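Local coordinates for Endonuclease/exonuclease/phosphatase (Beutenbergia cavernae DSM 12333, PDB 4RUW), which is of unassigned function but belongs to the endonuclease/exonuclease/phosphatase family, pairing a DNase I-like domain with a C-terminal immunoglobulin-like domain and binding a zinc ion, at residues 168-173 with 210-215; 202-207 with 235-240; 305-310 with 327-332. All blocks are in the same frame, centred on the assembly; numbering follows the deposited sequence.

Contact 1: residues 168-173 with 210-215; sequences NENYEP and VEDQKE
Asp212, projecting from helix 207-222, offers its carboxylate to Asn168, Asn170 and Tyr171, and its side chain can be traced atom by atom. Asp212 CB lies 3.5 Å from Asn168 ND2. Asp212 CG sits against the backbone, 3.6 Å from Asn168 CA, placed there by a first torsion (chi1 -74°) that sets it anti to its own carbonyl carbon. At the tip each oxygen has its own pair of donors. Asp212 OD1 uses its syn lone pair for Asn170 N at 2.9 Å, while Asn170 ND2 arrives on the anti side, 35° out of the carboxylate plane and with a less straight bond. Asp212 OD2 takes Tyr171 N on its syn side at 2.9 Å and Asn168 ND2 at 2.9 Å, the two approaching from opposite faces of the plane.

The donor segment, 168-173, belongs to the connection between strands 157-166 and 179-188 of the DNase I-like domain. It makes a single turn with helical backbone angles at Glu169 to Tyr171, in which Glu172 N bonds back to Asn168 O. A carboxylate on a neighbouring helix thus takes up two successive amide N-H groups of this turn and so holds it against the helix. Four protein donors would probably stabilise the charged form of Asp212.

Water 1 accepts from Glu169 N, then donates to Asp212 OD1 at 2.7 Å and to Glu215 OE1 at 2.8 Å. Next to it the amide of Asn170 rests on the aliphatic start of Glu211, with Asn170 ND2 3.6 Å from Glu211 CB, whereas the carboxylate of Glu211 leads away to Lys214 and Gln250.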
loop_
_atom_site.group_PDB
_atom_site.type_symbol
_atom_site.label_atom_id
_atom_site.label_comp_id
_atom_site.label_asym_id
_atom_site.label_seq_id
_atom_site.Cartn_x
_atom_site.Cartn_y
_atom_site.Cartn_z
ATOM N N ASN A 168 -17.355 10.595 -0.889
ATOM C CA ASN A 168 -16.832 11.686 -1.710
ATOM C C ASN A 168 -17.601 12.977 -1.426
ATOM O O ASN A 168 -18.008 13.695 -2.335
ATOM C CB ASN A 168 -16.896 11.348 -3.202
ATOM C CG ASN A 168 -15.607 10.725 -3.722
ATOM O OD1 ASN A 168 -15.594 9.571 -4.130
ATOM N ND2 ASN A 168 -14.523 11.497 -3.719
ATOM N N GLU A 169 -17.806 13.268 -0.147
ATOM C CA GLU A 169 -18.660 14.383 0.252
ATOM C C GLU A 169 -18.108 15.755 -0.137
ATOM O O GLU A 169 -18.867 16.661 -0.449
ATOM C CB GLU A 169 -18.957 14.307 1.755
ATOM C CG GLU A 169 -19.919 15.366 2.289
ATOM C CD GLU A 169 -21.348 15.239 1.766
ATOM O OE1 GLU A 169 -21.699 14.203 1.157
ATOM O OE2 GLU A 169 -22.128 16.194 1.970
ATOM N N ASN A 170 -16.793 15.921 -0.118
ATOM C CA ASN A 170 -16.229 17.210 -0.516
ATOM C C ASN A 170 -16.296 17.436 -2.020
ATOM O O ASN A 170 -16.594 18.535 -2.477
ATOM C CB ASN A 170 -14.800 17.361 -0.007
ATOM C CG ASN A 170 -14.726 17.308 1.500
ATOM O OD1 ASN A 170 -15.144 18.245 2.182
ATOM N ND2 ASN A 170 -14.203 16.208 2.032
ATOM N N TYR A 171 -16.028 16.387 -2.787
ATOM C CA TYR A 171 -16.105 16.458 -4.239
ATOM C C TYR A 171 -17.535 16.702 -4.713
ATOM O O TYR A 171 -17.774 17.530 -5.589
ATOM C CB TYR A 171 -15.555 15.166 -4.838
ATOM C CG TYR A 171 -15.657 15.029 -6.334
ATOM C CD1 TYR A 171 -15.010 15.917 -7.181
ATOM C CD2 TYR A 171 -16.361 13.976 -6.898
ATOM C CE1 TYR A 171 -15.081 15.774 -8.556
ATOM C CE2 TYR A 171 -16.435 13.821 -8.265
ATOM C CZ TYR A 171 -15.796 14.727 -9.093
ATOM O OH TYR A 171 -15.870 14.582 -10.459
ATOM N N GLU A 172 -18.481 16.010 -4.123
ATOM C CA GLU A 172 -19.874 16.044 -4.548
ATOM C C GLU A 172 -20.779 15.794 -3.347
ATOM O O GLU A 172 -21.120 14.720 -3.084
ATOM C CB GLU A 172 -20.100 14.988 -5.653
ATOM C CG GLU A 172 -21.413 15.004 -6.424
ATOM C CD GLU A 172 -21.556 13.787 -7.402
ATOM O OE1 GLU A 172 -20.528 13.223 -7.798
ATOM O OE2 GLU A 172 -22.695 13.433 -7.784
ATOM N N PRO A 173 -21.138 16.854 -2.625
ATOM C CA PRO A 173 -21.988 16.650 -1.445
ATOM C C PRO A 173 -23.274 15.915 -1.807
ATOM O O PRO A 173 -23.941 16.286 -2.777
ATOM C CB PRO A 173 -22.280 18.075 -0.972
ATOM C CG PRO A 173 -21.098 18.874 -1.453
ATOM C CD PRO A 173 -20.652 18.241 -2.743
ATOM N N VAL A 210 -8.608 15.817 -2.620
ATOM C CA VAL A 210 -7.622 15.449 -1.600
ATOM C C VAL A 210 -8.269 15.373 -0.205
ATOM O O VAL A 210 -7.956 14.481 0.594
ATOM C CB VAL A 210 -6.404 16.403 -1.615
ATOM C CG1 VAL A 210 -5.512 16.180 -0.394
ATOM C CG2 VAL A 210 -5.616 16.222 -2.907
ATOM N N GLU A 211 -9.192 16.287 0.086
ATOM C CA GLU A 211 -9.934 16.185 1.339
ATOM C C GLU A 211 -10.731 14.880 1.402
ATOM O O GLU A 211 -10.827 14.254 2.454
ATOM C CB GLU A 211 -10.837 17.401 1.555
ATOM C CG GLU A 211 -10.068 18.713 1.722
ATOM C CD GLU A 211 -9.040 18.681 2.859
ATOM O OE1 GLU A 211 -9.254 17.977 3.869
ATOM O OE2 GLU A 211 -8.006 19.372 2.746
ATOM N N ASP A 212 -11.274 14.450 0.269
ATOM C CA ASP A 212 -11.932 13.151 0.227
ATOM C C ASP A 212 -10.942 12.000 0.415
ATOM O O ASP A 212 -11.256 11.056 1.137
ATOM C CB ASP A 212 -12.739 12.963 -1.058
ATOM C CG ASP A 212 -14.019 13.777 -1.065
ATOM O OD1 ASP A 212 -14.471 14.195 0.028
ATOM O OD2 ASP A 212 -14.574 13.986 -2.159
ATOM N N GLN A 213 -9.765 12.058 -0.220
ATOM C CA GLN A 213 -8.745 11.033 0.010
ATOM C C GLN A 213 -8.489 10.864 1.499
ATOM O O GLN A 213 -8.414 9.740 2.004
ATOM C CB GLN A 213 -7.425 11.398 -0.662
ATOM C CG GLN A 213 -7.425 11.370 -2.173
ATOM C CD GLN A 213 -6.042 11.643 -2.719
ATOM O OE1 GLN A 213 -5.351 12.542 -2.240
ATOM N NE2 GLN A 213 -5.617 10.858 -3.708
ATOM N N LYS A 214 -8.356 11.982 2.206
ATOM C CA LYS A 214 -8.101 11.933 3.644
ATOM C C LYS A 214 -9.234 11.259 4.408
ATOM O O LYS A 214 -8.998 10.419 5.284
ATOM C CB LYS A 214 -7.866 13.342 4.189
ATOM C CG LYS A 214 -6.522 13.919 3.782
ATOM C CD LYS A 214 -6.477 15.429 3.934
ATOM C CE LYS A 214 -6.729 15.866 5.351
ATOM N NZ LYS A 214 -6.681 17.356 5.468
ATOM N N GLU A 215 -10.472 11.621 4.097
ATOM C CA GLU A 215 -11.596 11.007 4.798
ATOM C C GLU A 215 -11.742 9.525 4.465
ATOM O O GLU A 215 -12.051 8.706 5.338
ATOM C CB GLU A 215 -12.888 11.753 4.501
ATOM C CG GLU A 215 -12.875 13.179 5.041
ATOM C CD GLU A 215 -14.258 13.721 5.288
ATOM O OE1 GLU A 215 -15.110 13.607 4.388
ATOM O OE2 GLU A 215 -14.494 14.248 6.393
HETATM O O HOH W 1 -15.707 12.535 1.827
#

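Contact 2: residues 202-207 with 235-240; sequences STPGSA and DLNIWT
Asn237 fits closely against the backbone of Ser202, Asn237 CB lying 3.2 Å from Ser202 O, and this is the tight part of the meeting between two loops. Its own carbonyl faces the ring of Pro204, with Asn237 O 3.4 Å from Pro204 CD. Pro204 is the centre of an inverse gamma turn, closed by a weak bond from Gly205 N to Thr203 O. Asn237 has left-handed helical backbone angles (62°/23°), and Asn237 ND2 bonds to Leu201 O, just before segment 202-207. Between the two segments themselves there is only van der Waals contact. Gln213 of helix 207-222 adds a polar joint, its NE2 bonding to both Ser202 O and Asn237 O.

The looser side lies at the exposed Thr203. The side chains of Thr203 and Asn237 lie side by side, pointing the same way, with Thr203 CG2 3.6 Å from Asn237 ND2.

The two loops follow the neighbouring parallel strands 192-200 and 230-233, which helix 207-222 joins as a beta-alpha-beta crossover of the DNase I-like domain. Pro204 leans on Val210 and Gln213 of that helix, Ile238 packs on Met254 and Gln255 of helix 251-260, and Leu236 turns to Tyr297 and Phe299 of strand 296-300.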
loop_
_atom_site.group_PDB
_atom_site.type_symbol
_atom_site.label_atom_id
_atom_site.label_comp_id
_atom_site.label_asym_id
_atom_site.label_seq_id
_atom_site.Cartn_x
_atom_site.Cartn_y
_atom_site.Cartn_z
ATOM N N SER A 202 -9.899 7.977 -4.217
ATOM C CA SER A 202 -10.060 9.009 -5.229
ATOM C C SER A 202 -8.716 9.506 -5.742
ATOM O O SER A 202 -7.703 9.427 -5.053
ATOM C CB SER A 202 -10.813 10.204 -4.658
ATOM O OG SER A 202 -12.155 9.892 -4.362
ATOM N N THR A 203 -8.726 10.038 -6.954
ATOM C CA THR A 203 -7.563 10.718 -7.508
ATOM C C THR A 203 -7.413 12.086 -6.856
ATOM O O THR A 203 -8.398 12.681 -6.429
ATOM C CB THR A 203 -7.718 10.926 -9.017
ATOM O OG1 THR A 203 -8.835 11.792 -9.261
ATOM C CG2 THR A 203 -7.925 9.594 -9.717
ATOM N N PRO A 204 -6.179 12.599 -6.766
ATOM C CA PRO A 204 -5.982 13.906 -6.130
ATOM C C PRO A 204 -6.157 15.033 -7.146
ATOM O O PRO A 204 -5.255 15.847 -7.340
ATOM C CB PRO A 204 -4.532 13.832 -5.649
ATOM C CG PRO A 204 -3.866 12.977 -6.676
ATOM C CD PRO A 204 -4.898 11.955 -7.111
ATOM N N GLY A 205 -7.328 15.098 -7.768
ATOM C CA GLY A 205 -7.546 16.002 -8.883
ATOM C C GLY A 205 -7.815 17.450 -8.520
ATOM O O GLY A 205 -7.847 18.312 -9.397
ATOM N N SER A 206 -8.009 17.722 -7.234
ATOM C CA SER A 206 -8.373 19.053 -6.758
ATOM C C SER A 206 -8.274 19.057 -5.243
ATOM O O SER A 206 -8.140 17.996 -4.629
ATOM C CB SER A 206 -9.816 19.365 -7.141
ATOM O OG SER A 206 -10.691 18.491 -6.438
ATOM N N ALA A 207 -8.372 20.232 -4.632
ATOM C CA ALA A 207 -8.341 20.324 -3.182
ATOM C C ALA A 207 -9.463 19.511 -2.535
ATOM O O ALA A 207 -9.217 18.784 -1.572
ATOM C CB ALA A 207 -8.393 21.778 -2.737
ATOM N N ASP A 235 -4.589 0.810 -5.212
ATOM C CA ASP A 235 -4.234 2.089 -5.790
ATOM C C ASP A 235 -4.724 3.178 -4.841
ATOM O O ASP A 235 -5.890 3.578 -4.870
ATOM C CB ASP A 235 -4.911 2.192 -7.158
ATOM C CG ASP A 235 -4.593 3.479 -7.895
ATOM O OD1 ASP A 235 -3.927 4.376 -7.331
ATOM O OD2 ASP A 235 -5.039 3.590 -9.067
ATOM N N LEU A 236 -3.830 3.639 -3.976
ATOM C CA LEU A 236 -4.201 4.669 -3.020
ATOM C C LEU A 236 -4.185 6.059 -3.639
ATOM O O LEU A 236 -4.673 7.012 -3.033
ATOM C CB LEU A 236 -3.309 4.621 -1.781
ATOM C CG LEU A 236 -3.308 3.282 -1.038
ATOM C CD1 LEU A 236 -2.475 3.384 0.223
ATOM C CD2 LEU A 236 -4.729 2.800 -0.728
ATOM N N ASN A 237 -3.618 6.175 -4.844
ATOM C CA ASN A 237 -3.653 7.439 -5.580
ATOM C C ASN A 237 -2.944 8.588 -4.868
ATOM O O ASN A 237 -3.240 9.761 -5.115
ATOM C CB ASN A 237 -5.095 7.835 -5.930
ATOM C CG ASN A 237 -5.473 7.470 -7.345
ATOM O OD1 ASN A 237 -4.678 7.635 -8.273
ATOM N ND2 ASN A 237 -6.697 6.982 -7.528
ATOM N N ILE A 238 -2.015 8.244 -3.979
ATOM C CA ILE A 238 -1.201 9.237 -3.294
ATOM C C ILE A 238 0.260 8.859 -3.427
ATOM O O ILE A 238 0.601 7.676 -3.388
ATOM C CB ILE A 238 -1.585 9.372 -1.786
ATOM C CG1 ILE A 238 -1.380 8.052 -1.028
ATOM C CG2 ILE A 238 -3.007 9.881 -1.654
ATOM C CD1 ILE A 238 -1.606 8.179 0.479
ATOM N N TRP A 239 1.119 9.858 -3.602
ATOM C CA TRP A 239 2.546 9.655 -3.412
ATOM C C TRP A 239 2.819 9.526 -1.915
ATOM O O TRP A 239 1.935 9.756 -1.086
ATOM C CB TRP A 239 3.340 10.854 -3.890
ATOM C CG TRP A 239 3.252 11.233 -5.330
ATOM C CD1 TRP A 239 2.458 10.697 -6.311
ATOM C CD2 TRP A 239 4.035 12.252 -5.950
ATOM N NE1 TRP A 239 2.707 11.343 -7.513
ATOM C CE2 TRP A 239 3.670 12.300 -7.308
ATOM C CE3 TRP A 239 5.007 13.140 -5.474
ATOM C CZ2 TRP A 239 4.246 13.202 -8.201
ATOM C CZ3 TRP A 239 5.577 14.029 -6.350
ATOM C CH2 TRP A 239 5.194 14.060 -7.701
ATOM N N THR A 240 4.057 9.208 -1.554
ATOM C CA THR A 240 4.424 9.210 -0.146
ATOM C C THR A 240 4.705 10.614 0.389
ATOM O O THR A 240 4.656 10.825 1.605
ATOM C CB THR A 240 5.635 8.317 0.149
ATOM O OG1 THR A 240 6.737 8.757 -0.645
ATOM C CG2 THR A 240 5.324 6.862 -0.161
#

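Contact 3: residues 305-310 with 327-332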
loop_
_atom_site.group_PDB
_atom_site.type_symbol
_atom_site.label_atom_id
_atom_site.label_comp_id
_atom_site.label_asym_id
_atom_site.label_seq_id
_atom_site.Cartn_x
_atom_site.Cartn_y
_atom_site.Cartn_z
ATOM N N ASP A 305 7.465 -9.845 7.952
ATOM C CA ASP A 305 8.730 -9.336 7.446
ATOM C C ASP A 305 8.617 -9.231 5.937
ATOM O O ASP A 305 7.868 -9.977 5.310
ATOM C CB ASP A 305 9.871 -10.294 7.763
ATOM C CG ASP A 305 10.228 -10.304 9.215
ATOM O OD1 ASP A 305 9.734 -9.427 9.950
ATOM O OD2 ASP A 305 11.019 -11.180 9.617
ATOM N N VAL A 306 9.377 -8.325 5.345
ATOM C CA VAL A 306 9.394 -8.189 3.896
ATOM C C VAL A 306 10.672 -8.810 3.349
ATOM O O VAL A 306 11.769 -8.470 3.782
ATOM C CB VAL A 306 9.305 -6.712 3.471
ATOM C CG1 VAL A 306 9.094 -6.617 1.970
ATOM C CG2 VAL A 306 8.168 -6.019 4.213
ATOM N N VAL A 307 10.516 -9.718 2.393
ATOM C CA VAL A 307 11.639 -10.451 1.824
ATOM C C VAL A 307 12.153 -9.814 0.539
ATOM O O VAL A 307 13.348 -9.600 0.383
ATOM C CB VAL A 307 11.259 -11.935 1.579
ATOM C CG1 VAL A 307 12.428 -12.709 0.980
ATOM C CG2 VAL A 307 10.781 -12.584 2.885
ATOM N N ALA A 308 11.241 -9.492 -0.371
ATOM C CA ALA A 308 11.608 -8.968 -1.682
ATOM C C ALA A 308 10.358 -8.428 -2.347
ATOM O O ALA A 308 9.241 -8.694 -1.901
ATOM C CB ALA A 308 12.220 -10.069 -2.543
ATOM N N GLY A 309 10.532 -7.678 -3.421
ATOM C CA GLY A 309 9.388 -7.282 -4.214
ATOM C C GLY A 309 9.825 -6.765 -5.559
ATOM O O GLY A 309 10.981 -6.358 -5.722
ATOM N N HIS A 310 8.917 -6.770 -6.525
ATOM C CA HIS A 310 9.223 -6.224 -7.842
ATOM C C HIS A 310 7.955 -5.706 -8.489
ATOM O O HIS A 310 6.856 -6.148 -8.152
ATOM C CB HIS A 310 9.894 -7.272 -8.745
ATOM C CG HIS A 310 9.069 -8.507 -8.963
ATOM N ND1 HIS A 310 9.074 -9.563 -8.080
ATOM C CD2 HIS A 310 8.231 -8.854 -9.968
ATOM C CE1 HIS A 310 8.276 -10.519 -8.536
ATOM N NE2 HIS A 310 7.746 -10.108 -9.674
ATOM N N ASP A 327 6.963 -10.280 -1.774
ATOM C CA ASP A 327 7.206 -11.526 -1.055
ATOM C C ASP A 327 7.371 -11.184 0.420
ATOM O O ASP A 327 8.307 -10.468 0.804
ATOM C CB ASP A 327 8.452 -12.223 -1.598
ATOM C CG ASP A 327 8.221 -12.828 -2.975
ATOM O OD1 ASP A 327 7.190 -13.498 -3.172
ATOM O OD2 ASP A 327 9.063 -12.626 -3.872
ATOM N N LEU A 328 6.440 -11.682 1.233
ATOM C CA LEU A 328 6.410 -11.431 2.668
ATOM C C LEU A 328 6.662 -12.737 3.404
ATOM O O LEU A 328 6.566 -13.816 2.823
ATOM C CB LEU A 328 5.042 -10.874 3.074
ATOM C CG LEU A 328 4.523 -9.690 2.249
ATOM C CD1 LEU A 328 3.146 -9.261 2.747
ATOM C CD2 LEU A 328 5.510 -8.523 2.287
ATOM N N ARG A 329 6.973 -12.640 4.694
ATOM C CA ARG A 329 7.167 -13.819 5.522
ATOM C C ARG A 329 6.532 -13.543 6.869
ATOM O O ARG A 329 6.788 -12.509 7.469
ATOM C CB ARG A 329 8.655 -14.106 5.688
ATOM C CG ARG A 329 8.952 -15.374 6.462
ATOM C CD ARG A 329 10.423 -15.715 6.366
ATOM N NE ARG A 329 10.796 -16.001 4.985
ATOM C CZ ARG A 329 12.006 -15.795 4.475
ATOM N NH1 ARG A 329 12.970 -15.287 5.228
ATOM N NH2 ARG A 329 12.247 -16.086 3.204
ATOM N N LEU A 330 5.701 -14.440 7.343
ATOM C CA LEU A 330 5.012 -14.207 8.590
ATOM C C LEU A 330 5.828 -14.724 9.747
ATOM O O LEU A 330 6.158 -15.883 9.803
ATOM C CB LEU A 330 3.641 -14.886 8.569
ATOM C CG LEU A 330 2.717 -14.621 9.746
ATOM C CD1 LEU A 330 2.421 -13.141 9.866
ATOM C CD2 LEU A 330 1.430 -15.419 9.585
ATOM N N GLY A 331 6.135 -13.830 10.668
ATOM C CA GLY A 331 6.809 -14.191 11.900
ATOM C C GLY A 331 5.842 -14.556 12.997
ATOM O O GLY A 331 4.684 -14.811 12.770
ATOM N N GLY A 332 6.359 -14.585 14.213
ATOM C CA GLY A 332 5.572 -14.813 15.404
ATOM C C GLY A 332 4.787 -13.604 15.850
ATOM O O GLY A 332 4.948 -12.508 15.330
HETATM O O HOH W 2 9.311 -10.198 -5.242
#
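Residues 305-310 and 327-330 run antiparallel, the axes of the two short segments coming within 4.6 Å with 153° between directions, and the ladder is interrupted by a classic beta bulge. Asp305 and Arg329 form a hydrogen-bonded pair, with Asp305 N to Arg329 O at 2.8 Å and Arg329 N returning to Asp305 O. Beyond the non-hydrogen-bonded pair of Val306 and Leu328 the register slips by one residue, and Val307 and Ala308 both stand opposite Asp327. Asp327 O receives Val307 N at 2.8 Å and, weakly, Ala308 N at 3.3 Å, while Asp327 N bonds to Ala308 O. The extra residue is taken up at Val307, whose psi of -48° departs from the extended form. Strand 304-311 is one of the two outermost strands of a mixed sheet of the DNase I-like domain.

On one face the side chains of Val306 and Leu328 lie side by side, Val306 CG1 4.1 Å from Leu328 CD2, and both touch Thr266 of helix 266-270. Val307 CG2 sits over the centre of the Arg329 guanidinium, 3.7 Å above its plane. The arginine chain bends at chi3 (-63°), laying the guanidinium across Val307, while Arg329 NE makes a salt bridge with Asp55. The acidic side chains pair outside the two strands: Asp327 OD1 with Arg57 on the adjacent strand 55-62, and Asp305 OD1 with Arg362 on strand 360-367 of the immunoglobulin-like domain, a salt bridge from this edge strand to the second domain. At the bulge end, water 2 lies 2.9 Å from His310 ND1 and donates a 2.8 Å bond to Asp327 OD2.

Contacts 1 and 2 are neighbours, with centres 11 Å apart, and their segments alternate along the chain. Asn168 ND2 reaches Ser202 OG at 2.9 Å, so the loop held on helix 207-222 in contact 1 is also joined to the loop of contact 2 that leads into that helix. Contact 3 comes later in the chain and lies on the opposite side of its centre, about 34 Å from contact 1 and 27 Å from contact 2 between centres. Contact 3 lies within one sheet, while the loops of contacts 1 and 2 leave strands of the other. The zinc ion is bound by His98, Asp100, His107 and His137, none of which lies in these segments.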